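PDB 1VL5: unknown conserved protein BH2331 from Bacillus halodurans, which probably transfers methyl groups from S-adenosylmethionine to a substrate that remains unidentified here. Local coordinates for residues A112-A120 / D161-K169. Residues are numbered along the deposited sequence; the frame is centred on the assembly and turned at random.
Sequences AAHHFPNPA and DYSHHRAWK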
ATOM      1  N   ALA A 112       1.390  -2.064  -0.450  1.00 29.21           N
ATOM      2  CA  ALA A 112       2.032  -3.338  -0.217  1.00 30.02           C
ATOM      3  C   ALA A 112       1.189  -4.254   0.630  1.00 27.37           C
ATOM      4  O   ALA A 112       1.320  -5.463   0.516  1.00 27.79           O
ATOM      5  CB  ALA A 112       3.486  -3.131   0.446  1.00 29.86           C
ATOM      6  N   ALA A 113       0.364  -3.708   1.506  1.00 28.20           N
ATOM      7  CA  ALA A 113      -0.291  -4.530   2.511  1.00 29.77           C
ATOM      8  C   ALA A 113      -1.301  -5.514   1.905  1.00 32.82           C
ATOM      9  O   ALA A 113      -1.610  -6.599   2.473  1.00 29.05           O
ATOM     10  CB  ALA A 113      -0.975  -3.646   3.564  1.00 31.13           C
ATOM     11  N   HIS A 114      -1.842  -5.129   0.759  1.00 30.66           N
ATOM     12  CA  HIS A 114      -2.743  -6.005   0.040  1.00 29.33           C
ATOM     13  C   HIS A 114      -2.088  -7.308  -0.485  1.00 27.26           C
ATOM     14  O   HIS A 114      -2.782  -8.214  -0.899  1.00 30.95           O
ATOM     15  CB  HIS A 114      -3.443  -5.220  -1.097  1.00 31.30           C
ATOM     16  CG  HIS A 114      -2.536  -4.859  -2.226  1.00 31.49           C
ATOM     17  ND1 HIS A 114      -1.873  -3.658  -2.288  1.00 31.46           N
ATOM     18  CD2 HIS A 114      -2.184  -5.538  -3.334  1.00 36.58           C
ATOM     19  CE1 HIS A 114      -1.134  -3.622  -3.381  1.00 38.53           C
ATOM     20  NE2 HIS A 114      -1.312  -4.749  -4.035  1.00 33.76           N
ATOM     21  N   HIS A 115      -0.765  -7.420  -0.428  1.00 29.95           N
ATOM     22  CA  HIS A 115      -0.049  -8.681  -0.693  1.00 29.32           C
ATOM     23  C   HIS A 115       0.181  -9.580   0.542  1.00 29.11           C
ATOM     24  O   HIS A 115       0.449 -10.793   0.435  1.00 29.55           O
ATOM     25  CB  HIS A 115       1.318  -8.346  -1.293  1.00 32.42           C
ATOM     26  CG  HIS A 115       1.247  -7.743  -2.664  1.00 34.35           C
ATOM     27  ND1 HIS A 115       0.814  -8.444  -3.756  1.00 40.85           N
ATOM     28  CD2 HIS A 115       1.582  -6.515  -3.115  1.00 43.95           C
ATOM     29  CE1 HIS A 115       0.876  -7.680  -4.827  1.00 39.24           C
ATOM     30  NE2 HIS A 115       1.341  -6.502  -4.467  1.00 39.88           N
ATOM     31  N   PHE A 116       0.116  -8.986   1.725  1.00 26.38           N
ATOM     32  CA  PHE A 116       0.369  -9.706   2.959  1.00 27.28           C
ATOM     33  C   PHE A 116      -0.683 -10.753   3.217  1.00 26.93           C
ATOM     34  O   PHE A 116      -1.876 -10.450   3.186  1.00 27.29           O
ATOM     35  CB  PHE A 116       0.341  -8.724   4.141  1.00 30.01           C
ATOM     36  CG  PHE A 116       1.374  -7.623   4.088  1.00 25.50           C
ATOM     37  CD1 PHE A 116       2.407  -7.616   3.168  1.00 28.09           C
ATOM     38  CD2 PHE A 116       1.283  -6.570   5.008  1.00 28.39           C
ATOM     39  CE1 PHE A 116       3.336  -6.566   3.181  1.00 31.75           C
ATOM     40  CE2 PHE A 116       2.191  -5.511   5.006  1.00 29.56           C
ATOM     41  CZ  PHE A 116       3.219  -5.523   4.121  1.00 28.51           C
ATOM     42  N   PRO A 117      -0.276 -11.992   3.476  1.00 28.54           N
ATOM     43  CA  PRO A 117      -1.270 -13.003   3.750  1.00 26.47           C
ATOM     44  C   PRO A 117      -1.943 -12.859   5.131  1.00 29.43           C
ATOM     45  O   PRO A 117      -3.075 -13.288   5.318  1.00 29.31           O
ATOM     46  CB  PRO A 117      -0.473 -14.323   3.613  1.00 28.67           C
ATOM     47  CG  PRO A 117       0.903 -13.980   3.845  1.00 31.09           C
ATOM     48  CD  PRO A 117       1.087 -12.554   3.470  1.00 26.26           C
ATOM     49  N   ASN A 118      -1.267 -12.252   6.088  1.00 28.90           N
ATOM     50  CA  ASN A 118      -1.817 -12.058   7.425  1.00 29.55           C
ATOM     51  C   ASN A 118      -1.588 -10.652   7.933  1.00 29.26           C
ATOM     52  O   ASN A 118      -0.782 -10.436   8.832  1.00 31.78           O
ATOM     53  CB  ASN A 118      -1.158 -13.032   8.385  1.00 32.33           C
ATOM     54  CG  ASN A 118      -1.325 -14.464   7.957  1.00 31.97           C
ATOM     55  OD1 ASN A 118      -2.420 -15.026   8.072  1.00 37.19           O
ATOM     56  ND2 ASN A 118      -0.227 -15.084   7.506  1.00 27.02           N
ATOM     57  N   PRO A 119      -2.296  -9.677   7.359  1.00 29.41           N
ATOM     58  CA  PRO A 119      -1.942  -8.315   7.656  1.00 27.55           C
ATOM     59  C   PRO A 119      -2.193  -7.866   9.092  1.00 26.60           C
ATOM     60  O   PRO A 119      -1.502  -6.985   9.576  1.00 27.29           O
ATOM     61  CB  PRO A 119      -2.796  -7.521   6.663  1.00 33.01           C
ATOM     62  CG  PRO A 119      -3.964  -8.319   6.457  1.00 30.35           C
ATOM     63  CD  PRO A 119      -3.420  -9.742   6.418  1.00 30.45           C
ATOM     64  N   ALA A 120      -3.134  -8.475   9.809  1.00 27.25           N
ATOM     65  CA  ALA A 120      -3.213  -8.238  11.265  1.00 27.41           C
ATOM     66  C   ALA A 120      -1.852  -8.443  12.002  1.00 28.28           C
ATOM     67  O   ALA A 120      -1.573  -7.761  12.979  1.00 26.41           O
ATOM     68  CB  ALA A 120      -4.293  -9.096  11.884  1.00 31.67           C
ATOM     69  N   ASP A 161      -3.226  -9.434 -11.028  1.00 31.17           N
ATOM     70  CA  ASP A 161      -2.012  -9.677 -10.250  1.00 31.22           C
ATOM     71  C   ASP A 161      -2.226 -10.874  -9.350  1.00 31.15           C
ATOM     72  O   ASP A 161      -2.803 -10.767  -8.286  1.00 28.92           O
ATOM     73  CB  ASP A 161      -1.651  -8.444  -9.436  1.00 33.16           C
ATOM     74  CG  ASP A 161      -0.381  -8.629  -8.588  1.00 29.44           C
ATOM     75  OD1 ASP A 161       0.276  -9.660  -8.682  1.00 27.26           O
ATOM     76  OD2 ASP A 161      -0.088  -7.725  -7.795  1.00 41.51           O
ATOM     77  N   TYR A 162      -1.762 -12.029  -9.809  1.00 31.43           N
ATOM     78  CA  TYR A 162      -1.921 -13.299  -9.111  1.00 30.71           C
ATOM     79  C   TYR A 162      -1.413 -13.235  -7.684  1.00 27.80           C
ATOM     80  O   TYR A 162      -1.903 -13.957  -6.832  1.00 29.18           O
ATOM     81  N   SER A 163      -0.448 -12.363  -7.405  1.00 26.69           N
ATOM     82  CA  SER A 163       0.056 -12.219  -6.033  1.00 25.91           C
ATOM     83  C   SER A 163      -0.759 -11.278  -5.128  1.00 26.94           C
ATOM     84  O   SER A 163      -0.369 -11.049  -3.985  1.00 23.66           O
ATOM     85  CB  SER A 163       1.506 -11.745  -6.072  1.00 27.41           C
ATOM     86  OG  SER A 163       1.580 -10.346  -6.298  1.00 34.12           O
ATOM     87  N   HIS A 164      -1.852 -10.701  -5.643  1.00 27.06           N
ATOM     88  CA  HIS A 164      -2.772  -9.909  -4.847  1.00 28.75           C
ATOM     89  C   HIS A 164      -3.458 -10.811  -3.822  1.00 31.33           C
ATOM     90  O   HIS A 164      -4.021 -11.854  -4.184  1.00 31.89           O
ATOM     91  CB  HIS A 164      -3.816  -9.275  -5.753  1.00 29.21           C
ATOM     92  CG  HIS A 164      -4.901  -8.530  -5.036  1.00 26.58           C
ATOM     93  ND1 HIS A 164      -4.787  -7.209  -4.701  1.00 26.87           N
ATOM     94  CD2 HIS A 164      -6.118  -8.925  -4.588  1.00 22.92           C
ATOM     95  CE1 HIS A 164      -5.905  -6.802  -4.132  1.00 25.15           C
ATOM     96  NE2 HIS A 164      -6.730  -7.825  -4.042  1.00 27.13           N
ATOM     97  N   HIS A 165      -3.418 -10.433  -2.546  1.00 27.10           N
ATOM     98  CA  HIS A 165      -4.247 -11.120  -1.567  1.00 25.14           C
ATOM     99  C   HIS A 165      -5.595 -10.431  -1.362  1.00 29.47           C
ATOM    100  O   HIS A 165      -6.663 -10.953  -1.736  1.00 29.61           O
ATOM    101  CB  HIS A 165      -3.511 -11.288  -0.246  1.00 27.48           C
ATOM    102  CG  HIS A 165      -4.346 -11.959   0.810  1.00 37.03           C
ATOM    103  ND1 HIS A 165      -5.150 -13.042   0.531  1.00 38.63           N
ATOM    104  CD2 HIS A 165      -4.516 -11.699   2.127  1.00 33.91           C
ATOM    105  CE1 HIS A 165      -5.786 -13.409   1.628  1.00 43.84           C
ATOM    106  NE2 HIS A 165      -5.410 -12.622   2.615  1.00 28.08           N
ATOM    107  N   ARG A 166      -5.570  -9.246  -0.762  1.00 29.62           N
ATOM    108  CA  ARG A 166      -6.826  -8.556  -0.469  1.00 28.90           C
ATOM    109  C   ARG A 166      -6.620  -7.096  -0.213  1.00 26.19           C
ATOM    110  O   ARG A 166      -5.708  -6.706   0.510  1.00 24.74           O
ATOM    111  CB  ARG A 166      -7.545  -9.184   0.728  1.00 31.40           C
ATOM    112  CG  ARG A 166      -8.802  -8.471   1.103  1.00 30.66           C
ATOM    113  CD  ARG A 166      -9.686  -9.253   2.092  1.00 32.85           C
ATOM    114  NE  ARG A 166     -10.743  -8.392   2.639  1.00 36.71           N
ATOM    115  CZ  ARG A 166     -11.799  -7.953   1.943  1.00 34.22           C
ATOM    116  NH1 ARG A 166     -11.944  -8.274   0.682  1.00 33.29           N
ATOM    117  NH2 ARG A 166     -12.695  -7.152   2.503  1.00 33.50           N
ATOM    118  N   ALA A 167      -7.432  -6.301  -0.887  1.00 27.86           N
ATOM    119  CA  ALA A 167      -7.658  -4.902  -0.562  1.00 28.68           C
ATOM    120  C   ALA A 167      -8.823  -4.873   0.411  1.00 30.84           C
ATOM    121  O   ALA A 167      -9.928  -5.251   0.065  1.00 27.65           O
ATOM    122  CB  ALA A 167      -7.981  -4.108  -1.830  1.00 31.12           C
ATOM    123  N   TRP A 168      -8.543  -4.458   1.649  1.00 28.48           N
ATOM    124  CA  TRP A 168      -9.474  -4.555   2.729  1.00 26.84           C
ATOM    125  C   TRP A 168     -10.375  -3.326   2.735  1.00 27.09           C
ATOM    126  O   TRP A 168     -10.018  -2.268   2.151  1.00 25.07           O
ATOM    127  CB  TRP A 168      -8.723  -4.713   4.052  1.00 26.74           C
ATOM    128  CG  TRP A 168      -7.895  -5.929   4.096  1.00 26.53           C
ATOM    129  CD1 TRP A 168      -6.650  -6.094   3.533  1.00 27.70           C
ATOM    130  CD2 TRP A 168      -8.223  -7.188   4.707  1.00 24.75           C
ATOM    131  NE1 TRP A 168      -6.202  -7.374   3.761  1.00 25.59           N
ATOM    132  CE2 TRP A 168      -7.152  -8.067   4.463  1.00 27.35           C
ATOM    133  CE3 TRP A 168      -9.299  -7.644   5.454  1.00 30.31           C
ATOM    134  CZ2 TRP A 168      -7.139  -9.380   4.935  1.00 26.97           C
ATOM    135  CZ3 TRP A 168      -9.302  -8.957   5.888  1.00 31.29           C
ATOM    136  CH2 TRP A 168      -8.216  -9.797   5.658  1.00 31.77           C
ATOM    137  N   LYS A 169     -11.555  -3.480   3.339  1.00 26.77           N
ATOM    138  CA  LYS A 169     -12.474  -2.356   3.564  1.00 26.54           C
ATOM    139  C   LYS A 169     -11.800  -1.377   4.516  1.00 28.73           C
ATOM    140  O   LYS A 169     -10.981  -1.770   5.361  1.00 27.27           O
ATOM    141  CB  LYS A 169     -13.818  -2.768   4.173  1.00 27.67           C
ATOM    142  CG  LYS A 169     -14.604  -3.879   3.431  1.00 24.23           C
ATOM    143  CD  LYS A 169     -15.854  -4.223   4.248  1.00 28.89           C
ATOM    144  CE  LYS A 169     -16.836  -5.306   3.705  1.00 32.67           C
ATOM    145  NZ  LYS A 169     -17.077  -5.243   2.281  1.00 36.91           N
TER
HETATM  146  O   HOH W   1      -3.570  -8.491   2.686  1.00 18.81           O
HETATM  147  O   HOH W   2      -1.326  -5.685  -6.846  1.00 40.84           O
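H115 meets the turn D161–H164 with the edge of its imidazole: ND1 gives a nearly straight bond (168°) to S163 O, 2.9 Å away. That oxygen lies in the ring plane, whereas the donor stands well above the plane of the carbonyl. At the same edge, H115 CE1 lies 3.1 Å from D161 OD2. Within the turn, D161 OD1 accepts from both S163 N and S163 OG, an Asx turn that ties the carboxylate to the serine. With an alanine at H115, S163 O is likely to lose this donor and a gap to open beside the carboxylate. H114, its CG set between backbone N and carbonyl carbon (chi1 71°), lays CD2 over the face of the H115 ring and meets the H164 imidazole rim to rim, planes at 33°. H114 O is gripped twice, by H165 N (2.8 Å) and R166 N (3.0 Å). Further along, P119 CG touches W168 NE1 (3.6 Å), and a water links that nitrogen to A113 O and F116 O. The contact thus joins the loop before helix 119-129 to the linker between helices 147-160 and 170-180, while H114 ND1 is hydrogen-bonded to D140 OD1 on strand 134-142 of the Rossmann-like sheet.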